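Local coordinates for protein DNA helicase uvsW (Enterobacteria phage T4, PDB 1RIF) that couples ATP hydrolysis to 3'-5' translocation, unwinding duplex DNA and driving branch migration of Holliday junctions in recombination-dependent repair and the reorganization of stalled replication forks, at residues G227-D232 with M253-L258; F28-A33 with D48-L53; E104-N109 with D179-S184; M1-H6 with Y77-D82. The protein carries 1 engineered substitution. One frame throughout, in Å; residues are numbered along the deposited sequence.

In the fold
The four contacts divide between two parts of this N-terminal piece of the helicase. Along the chain, contact 4 closes the excursion from 1-6 to 77-82, with contact 2 nested inside it; contacts 3 and 1 follow in series. Contacts 4 and 2, centres about 23 Å apart, shape the UvsW N-terminal region, one in a mixed four-stranded sheet, the other in a separate antiparallel pair. Contact 1 lies near the middle of the chain, in the seven-stranded parallel sheet; contact 3, centred about 22 Å from the centre of contact 1, ties a surface hairpin to helix 167-180. These two build the ATP-binding part and touch its predicted nucleotide-binding loop. Contacts 3 and 4 are furthest apart, about 47 Å between centres.

Contact 1: residues G227-D232 with M253-L258; sequences GMMMND and MFKFGL
Gly227-Asp232 and Met253-Leu258 run side by side in parallel, their strand axes 5° apart and 4.6 Å away at closest approach, joined by five backbone hydrogen bonds starting with Phe254 N to Gly227 O at 3.0 Å. Phe256 uses both of its backbone groups: its N donates to Met229 O at 2.8 Å, and its O accepts from Asn231 N at 2.9 Å. Met228, Met230 and Asp232 share one face of the sheet with Phe254, Phe256 and Leu258. The Met228 chain is extended as far as SD and then bends (chi3 -79°), which turns its methyl CE back to 3.7 Å from Phe254 CG and into the plane of the Phe256 ring, at its edge. Met230 lies alongside Phe256, with CG near CD1 of the ring. The two strands are neighbours in a beta-alpha-beta unit completed by helix 239-245, at the centre of the parallel sheet of a P-loop helicase domain. Helix 141-155 covers the face carrying Met228 and Phe256, through Tyr152 and Leu148. On the other face, the Met229 side chain crosses that of Lys255, its CE touching CD at 3.6 Å, while helix 269-276 packs on Met229. Back on the Met228 face, Asp232, first residue of the predicted DEAH box, brings OD1 to 3.7 Å from Leu258 CB; the same oxygen forms a salt bridge with Arg141, the engineered residue of the predicted ATP-binding loop.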
loop_
_atom_site.group_PDB
_atom_site.type_symbol
_atom_site.label_atom_id
_atom_site.label_comp_id
_atom_site.label_asym_id
_atom_site.label_seq_id
_atom_site.Cartn_x
_atom_site.Cartn_y
_atom_site.Cartn_z
ATOM N N GLY A 227 -8.028 2.620 -6.776
ATOM C CA GLY A 227 -8.606 2.942 -5.486
ATOM C C GLY A 227 -8.005 2.060 -4.401
ATOM O O GLY A 227 -8.025 2.393 -3.213
ATOM N N MET A 228 -7.475 0.917 -4.822
ATOM C CA MET A 228 -6.849 -0.027 -3.911
ATOM C C MET A 228 -5.606 -0.605 -4.568
ATOM O O MET A 228 -5.585 -0.835 -5.769
ATOM C CB MET A 228 -7.814 -1.160 -3.558
ATOM C CG MET A 228 -7.212 -2.224 -2.650
ATOM S SD MET A 228 -8.338 -3.607 -2.304
ATOM C CE MET A 228 -9.385 -2.876 -1.028
ATOM N N MET A 229 -4.566 -0.823 -3.771
ATOM C CA MET A 229 -3.304 -1.380 -4.258
ATOM C C MET A 229 -2.742 -2.323 -3.200
ATOM O O MET A 229 -2.791 -2.036 -2.000
ATOM C CB MET A 229 -2.301 -0.248 -4.560
ATOM C CG MET A 229 -0.908 -0.687 -5.025
ATOM S SD MET A 229 0.252 -1.175 -3.693
ATOM C CE MET A 229 0.636 0.409 -2.969
ATOM N N MET A 230 -2.224 -3.453 -3.662
ATOM C CA MET A 230 -1.632 -4.461 -2.797
ATOM C C MET A 230 -0.288 -4.916 -3.360
ATOM O O MET A 230 -0.114 -5.035 -4.581
ATOM C CB MET A 230 -2.537 -5.693 -2.706
ATOM C CG MET A 230 -3.899 -5.477 -2.102
ATOM S SD MET A 230 -4.940 -6.896 -2.504
ATOM C CE MET A 230 -6.285 -6.112 -3.351
ATOM N N ASN A 231 0.653 -5.187 -2.461
ATOM C CA ASN A 231 1.966 -5.679 -2.854
ATOM C C ASN A 231 2.303 -6.883 -1.971
ATOM O O ASN A 231 2.586 -6.733 -0.780
ATOM C CB ASN A 231 3.026 -4.581 -2.702
ATOM C CG ASN A 231 4.435 -5.064 -3.068
ATOM O OD1 ASN A 231 4.612 -6.007 -3.847
ATOM N ND2 ASN A 231 5.439 -4.400 -2.520
ATOM N N ASP A 232 2.230 -8.076 -2.554
ATOM C CA ASP A 232 2.548 -9.297 -1.831
ATOM C C ASP A 232 4.075 -9.404 -1.798
ATOM O O ASP A 232 4.716 -9.316 -2.835
ATOM C CB ASP A 232 1.923 -10.505 -2.544
ATOM C CG ASP A 232 2.017 -11.784 -1.727
ATOM O OD1 ASP A 232 1.635 -11.777 -0.538
ATOM O OD2 ASP A 232 2.472 -12.807 -2.273
ATOM N N MET A 253 -7.110 4.984 -1.848
ATOM C CA MET A 253 -7.626 4.967 -0.497
ATOM C C MET A 253 -7.173 3.726 0.279
ATOM O O MET A 253 -6.878 3.806 1.474
ATOM C CB MET A 253 -9.151 5.029 -0.576
ATOM C CG MET A 253 -9.862 5.419 0.699
ATOM S SD MET A 253 -11.634 5.048 0.558
ATOM C CE MET A 253 -11.928 5.353 -1.232
ATOM N N PHE A 254 -7.130 2.581 -0.395
ATOM C CA PHE A 254 -6.699 1.347 0.256
ATOM C C PHE A 254 -5.333 0.935 -0.265
ATOM O O PHE A 254 -5.086 0.944 -1.466
ATOM C CB PHE A 254 -7.681 0.190 0.002
ATOM C CG PHE A 254 -9.058 0.410 0.568
ATOM C CD1 PHE A 254 -10.040 1.061 -0.178
ATOM C CD2 PHE A 254 -9.369 -0.027 1.854
ATOM C CE1 PHE A 254 -11.310 1.273 0.344
ATOM C CE2 PHE A 254 -10.637 0.178 2.387
ATOM C CZ PHE A 254 -11.613 0.832 1.628
ATOM N N LYS A 255 -4.443 0.582 0.652
ATOM C CA LYS A 255 -3.111 0.143 0.291
ATOM C C LYS A 255 -2.679 -0.893 1.294
ATOM O O LYS A 255 -2.773 -0.670 2.497
ATOM C CB LYS A 255 -2.130 1.320 0.264
ATOM C CG LYS A 255 -2.306 2.199 -0.967
ATOM C CD LYS A 255 -1.101 3.091 -1.231
ATOM C CE LYS A 255 -1.003 4.213 -0.228
ATOM N NZ LYS A 255 0.184 5.049 -0.505
ATOM N N PHE A 256 -2.225 -2.037 0.791
ATOM C CA PHE A 256 -1.787 -3.130 1.649
ATOM C C PHE A 256 -0.476 -3.770 1.222
ATOM O O PHE A 256 -0.231 -4.007 0.041
ATOM C CB PHE A 256 -2.862 -4.223 1.717
ATOM C CG PHE A 256 -4.215 -3.711 2.135
ATOM C CD1 PHE A 256 -5.272 -3.686 1.234
ATOM C CD2 PHE A 256 -4.421 -3.225 3.419
ATOM C CE1 PHE A 256 -6.519 -3.178 1.611
ATOM C CE2 PHE A 256 -5.654 -2.721 3.802
ATOM C CZ PHE A 256 -6.705 -2.695 2.896
ATOM N N GLY A 257 0.368 -4.029 2.209
ATOM C CA GLY A 257 1.626 -4.704 1.964
ATOM C C GLY A 257 1.486 -6.008 2.730
ATOM O O GLY A 257 0.984 -6.003 3.849
ATOM N N LEU A 258 1.876 -7.127 2.136
ATOM C CA LEU A 258 1.787 -8.410 2.835
ATOM C C LEU A 258 3.181 -9.016 2.916
ATOM O O LEU A 258 3.893 -9.113 1.908
ATOM C CB LEU A 258 0.836 -9.374 2.113
ATOM C CG LEU A 258 -0.649 -9.008 2.154
ATOM C CD1 LEU A 258 -0.951 -7.935 1.102
ATOM C CD2 LEU A 258 -1.476 -10.260 1.904
#

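Contact 2: residues F28-A33 with D48-L53; sequences FFSFEA and DGRIRL
Phe31 and Ile51 form the close-packed half of this contact. CG of Phe31 sits between the backbone N and the carbonyl carbon (chi1 62°), and the ring lies with one face against Ile51, whose CB is 3.9 Å from the ring centroid; Ile51 CD1 reaches Phe31 CE1 at 3.4 Å and touches the Ala33 methyl. Leu53 CD1 comes to the ring's edge. Phe31 and Ile51 are a hydrogen-bonded antiparallel pair, with Ile51 N donating to Phe31 O at 2.7 Å. The opposite face is polar and more open. There Arg50 grips Ser30 OG side-on, NE and NH2 each 3.0 Å from it and both bonds in the guanidinium plane; Ser30 OG is also bonded to Asp27 O. The guanidinium lies over the Phe31-Glu32 peptide, and its NH1 donates to a water at 3.0 Å, which bonds only weakly to Glu32 OE2. Arg52, bent at chi2, places its CD 3.6 Å from Ser30 CB; its main polar partner is Asp27, in a salt bridge. With helix 269-276 touching Phe31 and Leu53, the pair 30-32 and 50-52 makes a two-stranded antiparallel ribbon in the UvsW N-terminal region, the connection from 32 to 50 containing the short helix 40-43.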
loop_
_atom_site.group_PDB
_atom_site.type_symbol
_atom_site.label_atom_id
_atom_site.label_comp_id
_atom_site.label_asym_id
_atom_site.label_seq_id
_atom_site.Cartn_x
_atom_site.Cartn_y
_atom_site.Cartn_z
ATOM N N PHE A 28 13.656 14.448 11.214
ATOM C CA PHE A 28 12.960 13.365 11.901
ATOM C C PHE A 28 12.552 12.287 10.894
ATOM O O PHE A 28 12.839 11.109 11.086
ATOM C CB PHE A 28 11.720 13.923 12.624
ATOM C CG PHE A 28 10.933 12.885 13.389
ATOM C CD1 PHE A 28 11.460 12.284 14.527
ATOM C CD2 PHE A 28 9.662 12.502 12.965
ATOM C CE1 PHE A 28 10.737 11.316 15.232
ATOM C CE2 PHE A 28 8.928 11.533 13.665
ATOM C CZ PHE A 28 9.469 10.941 14.798
ATOM N N PHE A 29 11.901 12.701 9.812
ATOM C CA PHE A 29 11.448 11.767 8.789
ATOM C C PHE A 29 12.464 11.522 7.675
ATOM O O PHE A 29 12.135 11.580 6.497
ATOM C CB PHE A 29 10.123 12.250 8.195
ATOM C CG PHE A 29 8.962 12.116 9.135
ATOM C CD1 PHE A 29 8.382 13.244 9.719
ATOM C CD2 PHE A 29 8.459 10.852 9.460
ATOM C CE1 PHE A 29 7.311 13.112 10.618
ATOM C CE2 PHE A 29 7.391 10.707 10.355
ATOM C CZ PHE A 29 6.815 11.836 10.934
ATOM N N SER A 30 13.702 11.241 8.059
ATOM C CA SER A 30 14.752 10.968 7.092
ATOM C C SER A 30 15.577 9.794 7.598
ATOM O O SER A 30 15.504 9.422 8.772
ATOM C CB SER A 30 15.677 12.173 6.926
ATOM O OG SER A 30 16.678 12.176 7.933
ATOM N N PHE A 31 16.354 9.203 6.701
ATOM C CA PHE A 31 17.211 8.100 7.069
ATOM C C PHE A 31 18.360 8.024 6.088
ATOM O O PHE A 31 18.293 8.552 4.982
ATOM C CB PHE A 31 16.428 6.778 7.123
ATOM C CG PHE A 31 15.818 6.359 5.813
ATOM C CD1 PHE A 31 16.555 5.620 4.893
ATOM C CD2 PHE A 31 14.497 6.695 5.505
ATOM C CE1 PHE A 31 15.985 5.221 3.681
ATOM C CE2 PHE A 31 13.920 6.305 4.301
ATOM C CZ PHE A 31 14.662 5.567 3.388
ATOM N N GLU A 32 19.424 7.374 6.520
ATOM C CA GLU A 32 20.620 7.214 5.723
ATOM C C GLU A 32 20.362 6.195 4.621
ATOM O O GLU A 32 19.889 5.096 4.894
ATOM C CB GLU A 32 21.726 6.715 6.637
ATOM C CG GLU A 32 23.120 7.047 6.221
ATOM C CD GLU A 32 24.126 6.496 7.210
ATOM O OE1 GLU A 32 24.453 5.289 7.117
ATOM O OE2 GLU A 32 24.565 7.272 8.090
ATOM N N ALA A 33 20.664 6.558 3.377
ATOM C CA ALA A 33 20.482 5.639 2.262
ATOM C C ALA A 33 21.632 4.625 2.263
ATOM O O ALA A 33 22.797 4.993 2.393
ATOM C CB ALA A 33 20.463 6.404 0.952
ATOM N N ASP A 48 23.290 14.808 0.581
ATOM C CA ASP A 48 23.966 14.471 1.836
ATOM C C ASP A 48 23.842 12.983 2.192
ATOM O O ASP A 48 24.176 12.580 3.307
ATOM C CB ASP A 48 23.427 15.335 2.994
ATOM C CG ASP A 48 21.931 15.148 3.235
ATOM O OD1 ASP A 48 21.308 14.320 2.536
ATOM O OD2 ASP A 48 21.373 15.830 4.128
ATOM N N GLY A 49 23.366 12.176 1.244
ATOM C CA GLY A 49 23.222 10.746 1.470
ATOM C C GLY A 49 22.000 10.292 2.258
ATOM O O GLY A 49 21.841 9.100 2.522
ATOM N N ARG A 50 21.126 11.228 2.627
ATOM C CA ARG A 50 19.936 10.891 3.400
ATOM C C ARG A 50 18.662 11.000 2.587
ATOM O O ARG A 50 18.508 11.896 1.758
ATOM C CB ARG A 50 19.816 11.797 4.636
ATOM C CG ARG A 50 20.997 11.693 5.602
ATOM C CD ARG A 50 20.705 12.420 6.891
ATOM N NE ARG A 50 19.619 11.787 7.640
ATOM C CZ ARG A 50 19.775 10.763 8.476
ATOM N NH1 ARG A 50 20.977 10.244 8.683
ATOM N NH2 ARG A 50 18.724 10.259 9.108
ATOM N N ILE A 51 17.748 10.072 2.839
ATOM C CA ILE A 51 16.467 10.052 2.161
ATOM C C ILE A 51 15.476 10.797 3.038
ATOM O O ILE A 51 15.306 10.480 4.208
ATOM C CB ILE A 51 16.024 8.597 1.903
ATOM C CG1 ILE A 51 16.893 8.017 0.779
ATOM C CG2 ILE A 51 14.540 8.538 1.536
ATOM C CD1 ILE A 51 16.795 6.531 0.630
ATOM N N ARG A 52 14.855 11.815 2.459
ATOM C CA ARG A 52 13.885 12.661 3.151
ATOM C C ARG A 52 12.450 12.302 2.729
ATOM O O ARG A 52 12.048 12.541 1.587
ATOM C CB ARG A 52 14.172 14.143 2.822
ATOM C CG ARG A 52 15.094 14.919 3.788
ATOM C CD ARG A 52 16.383 14.200 4.091
ATOM N NE ARG A 52 17.474 15.066 4.554
ATOM C CZ ARG A 52 17.542 15.709 5.726
ATOM N NH1 ARG A 52 16.572 15.633 6.629
ATOM N NH2 ARG A 52 18.629 16.409 6.018
ATOM N N LEU A 53 11.677 11.719 3.638
ATOM C CA LEU A 53 10.293 11.371 3.317
ATOM C C LEU A 53 9.404 12.623 3.395
ATOM O O LEU A 53 8.315 12.655 2.839
ATOM C CB LEU A 53 9.783 10.262 4.257
ATOM C CG LEU A 53 10.511 8.923 4.069
ATOM C CD1 LEU A 53 10.061 7.892 5.085
ATOM C CD2 LEU A 53 10.241 8.425 2.659
HETATM O O HOH W 1 23.771 10.615 7.521
#

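Contact 3: residues E104-N109 with D179-S184; sequences EIYSGN and DYRLFS
Tyr106 and Arg181 stack where a beta hairpin, strands 106-107 and 110-111, meets the C-terminal end of helix 167-180. Arg181 leaves the helix with positive phi and extends across the tyrosine. Its CB passes 4.1 Å from Tyr106 CD1; CG follows the same atom, and CD presses over the face at 3.3 Å from CD1. NE lies above Tyr106 CG and donates to a water within hydrogen-bonding reach of Gly108 O and Asp179 O. CZ is 3.6 Å from the ring centroid, with guanidinium and ring planes only 6° apart, a flat cation-pi stack; NH1 continues over CE2. NH2 reaches past the ring to Gly108 O at 3.0 Å, in the carbonyl plane and on a lone pair, fixing the guanidinium's rotation. Beside Tyr106 in sequence, Ile105 packs CG2 on Tyr180 CD2, and Tyr180 OH bonds Ser142 of the predicted ATP-binding loop. Tyr106 N donates to Tyr180 O, and Gly108 N donates to Asp179 OD1 at 3.2 Å, on the syn side, 25° out of the carboxylate plane.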
loop_
_atom_site.group_PDB
_atom_site.type_symbol
_atom_site.label_atom_id
_atom_site.label_comp_id
_atom_site.label_asym_id
_atom_site.label_seq_id
_atom_site.Cartn_x
_atom_site.Cartn_y
_atom_site.Cartn_z
ATOM N N GLU A 104 -19.395 -17.439 -1.968
ATOM C CA GLU A 104 -19.254 -18.872 -2.201
ATOM C C GLU A 104 -17.852 -19.073 -2.769
ATOM O O GLU A 104 -17.642 -18.989 -3.976
ATOM C CB GLU A 104 -20.306 -19.369 -3.196
ATOM C CG GLU A 104 -21.726 -18.931 -2.864
ATOM C CD GLU A 104 -22.788 -19.776 -3.553
ATOM O OE1 GLU A 104 -22.585 -20.162 -4.730
ATOM O OE2 GLU A 104 -23.833 -20.044 -2.916
ATOM N N ILE A 105 -16.892 -19.320 -1.883
ATOM C CA ILE A 105 -15.498 -19.498 -2.276
ATOM C C ILE A 105 -15.193 -20.960 -2.553
ATOM O O ILE A 105 -15.652 -21.843 -1.832
ATOM C CB ILE A 105 -14.560 -18.965 -1.170
ATOM C CG1 ILE A 105 -14.951 -17.528 -0.828
ATOM C CG2 ILE A 105 -13.120 -18.991 -1.635
ATOM C CD1 ILE A 105 -14.224 -16.971 0.376
ATOM N N TYR A 106 -14.408 -21.211 -3.597
ATOM C CA TYR A 106 -14.066 -22.579 -3.984
ATOM C C TYR A 106 -12.582 -22.878 -4.093
ATOM O O TYR A 106 -11.729 -21.994 -4.012
ATOM C CB TYR A 106 -14.698 -22.937 -5.342
ATOM C CG TYR A 106 -16.211 -22.960 -5.374
ATOM C CD1 TYR A 106 -16.949 -21.774 -5.323
ATOM C CD2 TYR A 106 -16.904 -24.166 -5.470
ATOM C CE1 TYR A 106 -18.347 -21.787 -5.372
ATOM C CE2 TYR A 106 -18.301 -24.190 -5.517
ATOM C CZ TYR A 106 -19.013 -22.998 -5.470
ATOM O OH TYR A 106 -20.386 -23.014 -5.529
ATOM N N SER A 107 -12.312 -24.162 -4.297
ATOM C CA SER A 107 -10.982 -24.716 -4.492
ATOM C C SER A 107 -11.307 -25.841 -5.462
ATOM O O SER A 107 -11.665 -26.945 -5.048
ATOM C CB SER A 107 -10.433 -25.289 -3.190
ATOM O OG SER A 107 -9.047 -25.556 -3.310
ATOM N N GLY A 108 -11.195 -25.553 -6.752
ATOM C CA GLY A 108 -11.552 -26.544 -7.743
ATOM C C GLY A 108 -13.072 -26.587 -7.726
ATOM O O GLY A 108 -13.733 -25.598 -8.046
ATOM N N ASN A 109 -13.639 -27.719 -7.328
ATOM C CA ASN A 109 -15.092 -27.851 -7.273
ATOM C C ASN A 109 -15.559 -27.982 -5.837
ATOM O O ASN A 109 -16.750 -28.107 -5.575
ATOM C CB ASN A 109 -15.551 -29.069 -8.076
ATOM C CG ASN A 109 -15.228 -28.942 -9.554
ATOM O OD1 ASN A 109 -15.686 -28.006 -10.222
ATOM N ND2 ASN A 109 -14.431 -29.880 -10.074
ATOM N N ASP A 179 -10.039 -19.212 -9.467
ATOM C CA ASP A 179 -10.321 -20.512 -8.857
ATOM C C ASP A 179 -11.270 -20.338 -7.671
ATOM O O ASP A 179 -12.165 -21.166 -7.453
ATOM C CB ASP A 179 -9.035 -21.200 -8.398
ATOM C CG ASP A 179 -9.275 -22.623 -7.906
ATOM O OD1 ASP A 179 -9.873 -23.419 -8.656
ATOM O OD2 ASP A 179 -8.861 -22.950 -6.772
ATOM N N TYR A 180 -11.075 -19.260 -6.915
ATOM C CA TYR A 180 -11.925 -18.963 -5.757
ATOM C C TYR A 180 -13.352 -18.677 -6.220
ATOM O O TYR A 180 -14.331 -18.909 -5.491
ATOM C CB TYR A 180 -11.398 -17.732 -5.017
ATOM C CG TYR A 180 -10.086 -17.944 -4.314
ATOM C CD1 TYR A 180 -9.072 -16.994 -4.400
ATOM C CD2 TYR A 180 -9.862 -19.090 -3.545
ATOM C CE1 TYR A 180 -7.868 -17.176 -3.745
ATOM C CE2 TYR A 180 -8.658 -19.279 -2.881
ATOM C CZ TYR A 180 -7.668 -18.315 -2.990
ATOM O OH TYR A 180 -6.471 -18.487 -2.341
ATOM N N ARG A 181 -13.430 -18.152 -7.442
ATOM C CA ARG A 181 -14.668 -17.776 -8.106
ATOM C C ARG A 181 -15.178 -16.426 -7.638
ATOM O O ARG A 181 -16.369 -16.132 -7.740
ATOM C CB ARG A 181 -15.741 -18.844 -7.920
ATOM C CG ARG A 181 -15.336 -20.187 -8.488
ATOM C CD ARG A 181 -16.512 -21.129 -8.574
ATOM N NE ARG A 181 -16.067 -22.510 -8.703
ATOM C CZ ARG A 181 -16.880 -23.533 -8.925
ATOM N NH1 ARG A 181 -18.181 -23.320 -9.049
ATOM N NH2 ARG A 181 -16.393 -24.766 -9.019
ATOM N N LEU A 182 -14.263 -15.607 -7.125
ATOM C CA LEU A 182 -14.613 -14.260 -6.683
ATOM C C LEU A 182 -14.450 -13.306 -7.876
ATOM O O LEU A 182 -14.990 -12.199 -7.881
ATOM C CB LEU A 182 -13.708 -13.827 -5.521
ATOM C CG LEU A 182 -13.866 -14.629 -4.224
ATOM C CD1 LEU A 182 -12.773 -14.252 -3.239
ATOM C CD2 LEU A 182 -15.243 -14.374 -3.631
ATOM N N PHE A 183 -13.714 -13.764 -8.887
ATOM C CA PHE A 183 -13.464 -12.992 -10.101
ATOM C C PHE A 183 -13.435 -13.907 -11.319
ATOM O O PHE A 183 -13.264 -15.118 -11.191
ATOM C CB PHE A 183 -12.099 -12.270 -10.037
ATOM C CG PHE A 183 -11.991 -11.245 -8.948
ATOM C CD1 PHE A 183 -11.708 -11.626 -7.639
ATOM C CD2 PHE A 183 -12.192 -9.894 -9.227
ATOM C CE1 PHE A 183 -11.628 -10.673 -6.620
ATOM C CE2 PHE A 183 -12.114 -8.934 -8.216
ATOM C CZ PHE A 183 -11.831 -9.331 -6.907
ATOM N N SER A 184 -13.593 -13.311 -12.498
ATOM C CA SER A 184 -13.521 -14.037 -13.766
ATOM C C SER A 184 -12.294 -13.455 -14.483
ATOM O O SER A 184 -11.849 -12.355 -14.141
ATOM C CB SER A 184 -14.776 -13.797 -14.603
ATOM O OG SER A 184 -14.859 -12.449 -15.017
HETATM O O HOH W 2 -18.415 -17.539 -6.071
HETATM O O HOH W 3 -9.072 -22.144 -4.338
HETATM O O HOH W 4 -13.261 -23.017 -8.734
#

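Contact 4: residues M1-H6 with Y77-D82; sequences MDIKVH and YKAWID
Trp80 turns the edge of its six-membered ring toward the face of the His6 ring, an offset edge-to-face pair with centroids 5.4 Å apart and planes at 61°. With CG anti to its backbone N (chi1 172°), the indole extends along Met1-His6: the Lys4 side chain crosses it obliquely, CG 4.0 Å from Trp80 CE3, and the Met1 side chain stands at about a right angle to it, its CE near Trp80 CB. On the other face, Ile3 and Ala79 press together, 3.3 Å between their CB atoms, tighter than ordinary carbon contact. Ile3 CD1 goes on to Tyr77 CB at 3.9 Å, the side chains again at about a right angle. Asp2 accepts from Lys78 N on the anti side of OD2, at 3.1 Å and 28° out of the carboxylate plane. Short bonds hold the parallel backbones, Trp80 N to Ile3 O at 2.6 Å and Val5 N to Trp80 O at 2.7 Å. Strand 79-81 is one of the two outermost in this chain's mixed four-stranded sheet. Strand 3-8 also pairs with strand 12-16, where Ile3 and Val5 meet Ile15 and Val13, and helix 68-74 covers Ile3 with Phe71 and Tyr77 with Cys72.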
loop_
_atom_site.group_PDB
_atom_site.type_symbol
_atom_site.label_atom_id
_atom_site.label_comp_id
_atom_site.label_asym_id
_atom_site.label_seq_id
_atom_site.Cartn_x
_atom_site.Cartn_y
_atom_site.Cartn_z
ATOM N N MET A 1 -2.402 26.300 15.366
ATOM C CA MET A 1 -1.552 26.167 16.584
ATOM C C MET A 1 -0.090 25.912 16.228
ATOM O O MET A 1 0.535 26.731 15.547
ATOM C CB MET A 1 -2.093 25.045 17.471
ATOM C CG MET A 1 -2.590 23.831 16.711
ATOM S SD MET A 1 -3.567 22.765 17.793
ATOM C CE MET A 1 -5.201 23.485 17.582
ATOM N N ASP A 2 0.465 24.795 16.695
ATOM C CA ASP A 2 1.857 24.475 16.392
ATOM C C ASP A 2 1.971 23.734 15.074
ATOM O O ASP A 2 2.737 24.120 14.192
ATOM C CB ASP A 2 2.474 23.619 17.498
ATOM C CG ASP A 2 2.829 24.422 18.724
ATOM O OD1 ASP A 2 3.569 25.418 18.577
ATOM O OD2 ASP A 2 2.375 24.059 19.830
ATOM N N ILE A 3 1.191 22.667 14.953
ATOM C CA ILE A 3 1.200 21.839 13.760
ATOM C C ILE A 3 -0.212 21.518 13.301
ATOM O O ILE A 3 -1.038 21.069 14.090
ATOM C CB ILE A 3 1.935 20.511 14.032
ATOM C CG1 ILE A 3 3.385 20.788 14.432
ATOM C CG2 ILE A 3 1.871 19.624 12.808
ATOM C CD1 ILE A 3 4.139 19.561 14.856
ATOM N N LYS A 4 -0.484 21.762 12.024
ATOM C CA LYS A 4 -1.786 21.466 11.432
ATOM C C LYS A 4 -1.545 20.532 10.261
ATOM O O LYS A 4 -0.865 20.894 9.304
ATOM C CB LYS A 4 -2.483 22.743 10.938
ATOM C CG LYS A 4 -3.214 23.522 12.026
ATOM C CD LYS A 4 -4.028 24.662 11.434
ATOM C CE LYS A 4 -4.856 25.381 12.499
ATOM N NZ LYS A 4 -5.382 26.705 12.025
ATOM N N VAL A 5 -2.090 19.323 10.340
ATOM C CA VAL A 5 -1.914 18.348 9.273
ATOM C C VAL A 5 -3.180 18.250 8.420
ATOM O O VAL A 5 -4.234 17.805 8.880
ATOM C CB VAL A 5 -1.535 16.971 9.861
ATOM C CG1 VAL A 5 -1.281 15.977 8.750
ATOM C CG2 VAL A 5 -0.290 17.114 10.719
ATOM N N HIS A 6 -3.063 18.681 7.170
ATOM C CA HIS A 6 -4.186 18.679 6.247
ATOM C C HIS A 6 -4.185 17.520 5.275
ATOM O O HIS A 6 -3.140 17.005 4.884
ATOM C CB HIS A 6 -4.219 19.975 5.430
ATOM C CG HIS A 6 -4.363 21.211 6.257
ATOM N ND1 HIS A 6 -3.281 21.877 6.795
ATOM C CD2 HIS A 6 -5.462 21.889 6.661
ATOM C CE1 HIS A 6 -3.710 22.913 7.494
ATOM N NE2 HIS A 6 -5.030 22.942 7.430
ATOM N N TYR A 77 5.142 19.670 21.062
ATOM C CA TYR A 77 4.305 20.392 20.112
ATOM C C TYR A 77 2.831 20.014 20.183
ATOM O O TYR A 77 2.479 18.888 20.545
ATOM C CB TYR A 77 4.805 20.180 18.677
ATOM C CG TYR A 77 6.076 20.928 18.338
ATOM C CD1 TYR A 77 6.224 22.276 18.670
ATOM C CD2 TYR A 77 7.115 20.302 17.649
ATOM C CE1 TYR A 77 7.380 22.982 18.324
ATOM C CE2 TYR A 77 8.277 21.001 17.293
ATOM C CZ TYR A 77 8.400 22.338 17.634
ATOM O OH TYR A 77 9.535 23.036 17.283
ATOM N N LYS A 78 1.980 20.979 19.841
ATOM C CA LYS A 78 0.532 20.784 19.820
ATOM C C LYS A 78 0.113 20.733 18.357
ATOM O O LYS A 78 0.460 21.630 17.582
ATOM C CB LYS A 78 -0.185 21.948 20.525
ATOM C CG LYS A 78 0.048 22.042 22.034
ATOM C CD LYS A 78 -0.623 20.899 22.805
ATOM C CE LYS A 78 0.094 19.552 22.631
ATOM N NZ LYS A 78 -0.583 18.425 23.356
ATOM N N ALA A 79 -0.631 19.695 17.970
ATOM C CA ALA A 79 -1.041 19.578 16.577
ATOM C C ALA A 79 -2.491 19.193 16.301
ATOM O O ALA A 79 -3.088 18.410 17.034
ATOM C CB ALA A 79 -0.120 18.613 15.870
ATOM N N TRP A 80 -3.040 19.767 15.227
ATOM C CA TRP A 80 -4.407 19.495 14.768
ATOM C C TRP A 80 -4.299 18.615 13.523
ATOM O O TRP A 80 -3.573 18.946 12.582
ATOM C CB TRP A 80 -5.144 20.787 14.376
ATOM C CG TRP A 80 -6.498 20.530 13.710
ATOM C CD1 TRP A 80 -7.664 20.170 14.332
ATOM C CD2 TRP A 80 -6.789 20.539 12.298
ATOM N NE1 TRP A 80 -8.655 19.951 13.401
ATOM C CE2 TRP A 80 -8.148 20.171 12.146
ATOM C CE3 TRP A 80 -6.035 20.820 11.149
ATOM C CZ2 TRP A 80 -8.768 20.079 10.887
ATOM C CZ3 TRP A 80 -6.657 20.727 9.892
ATOM C CH2 TRP A 80 -8.007 20.360 9.778
ATOM N N ILE A 81 -5.026 17.503 13.514
ATOM C CA ILE A 81 -4.988 16.606 12.371
ATOM C C ILE A 81 -6.331 16.601 11.654
ATOM O O ILE A 81 -7.367 16.335 12.265
ATOM C CB ILE A 81 -4.634 15.156 12.796
ATOM C CG1 ILE A 81 -3.277 15.131 13.505
ATOM C CG2 ILE A 81 -4.583 14.254 11.574
ATOM C CD1 ILE A 81 -3.290 15.757 14.884
ATOM N N ASP A 82 -6.305 16.907 10.360
ATOM C CA ASP A 82 -7.521 16.928 9.559
ATOM C C ASP A 82 -8.263 15.626 9.865
ATOM O O ASP A 82 -7.702 14.529 9.740
ATOM C CB ASP A 82 -7.157 17.009 8.075
ATOM C CG ASP A 82 -8.354 17.279 7.190
ATOM O OD1 ASP A 82 -9.473 16.861 7.564
ATOM O OD2 ASP A 82 -8.176 17.887 6.113
#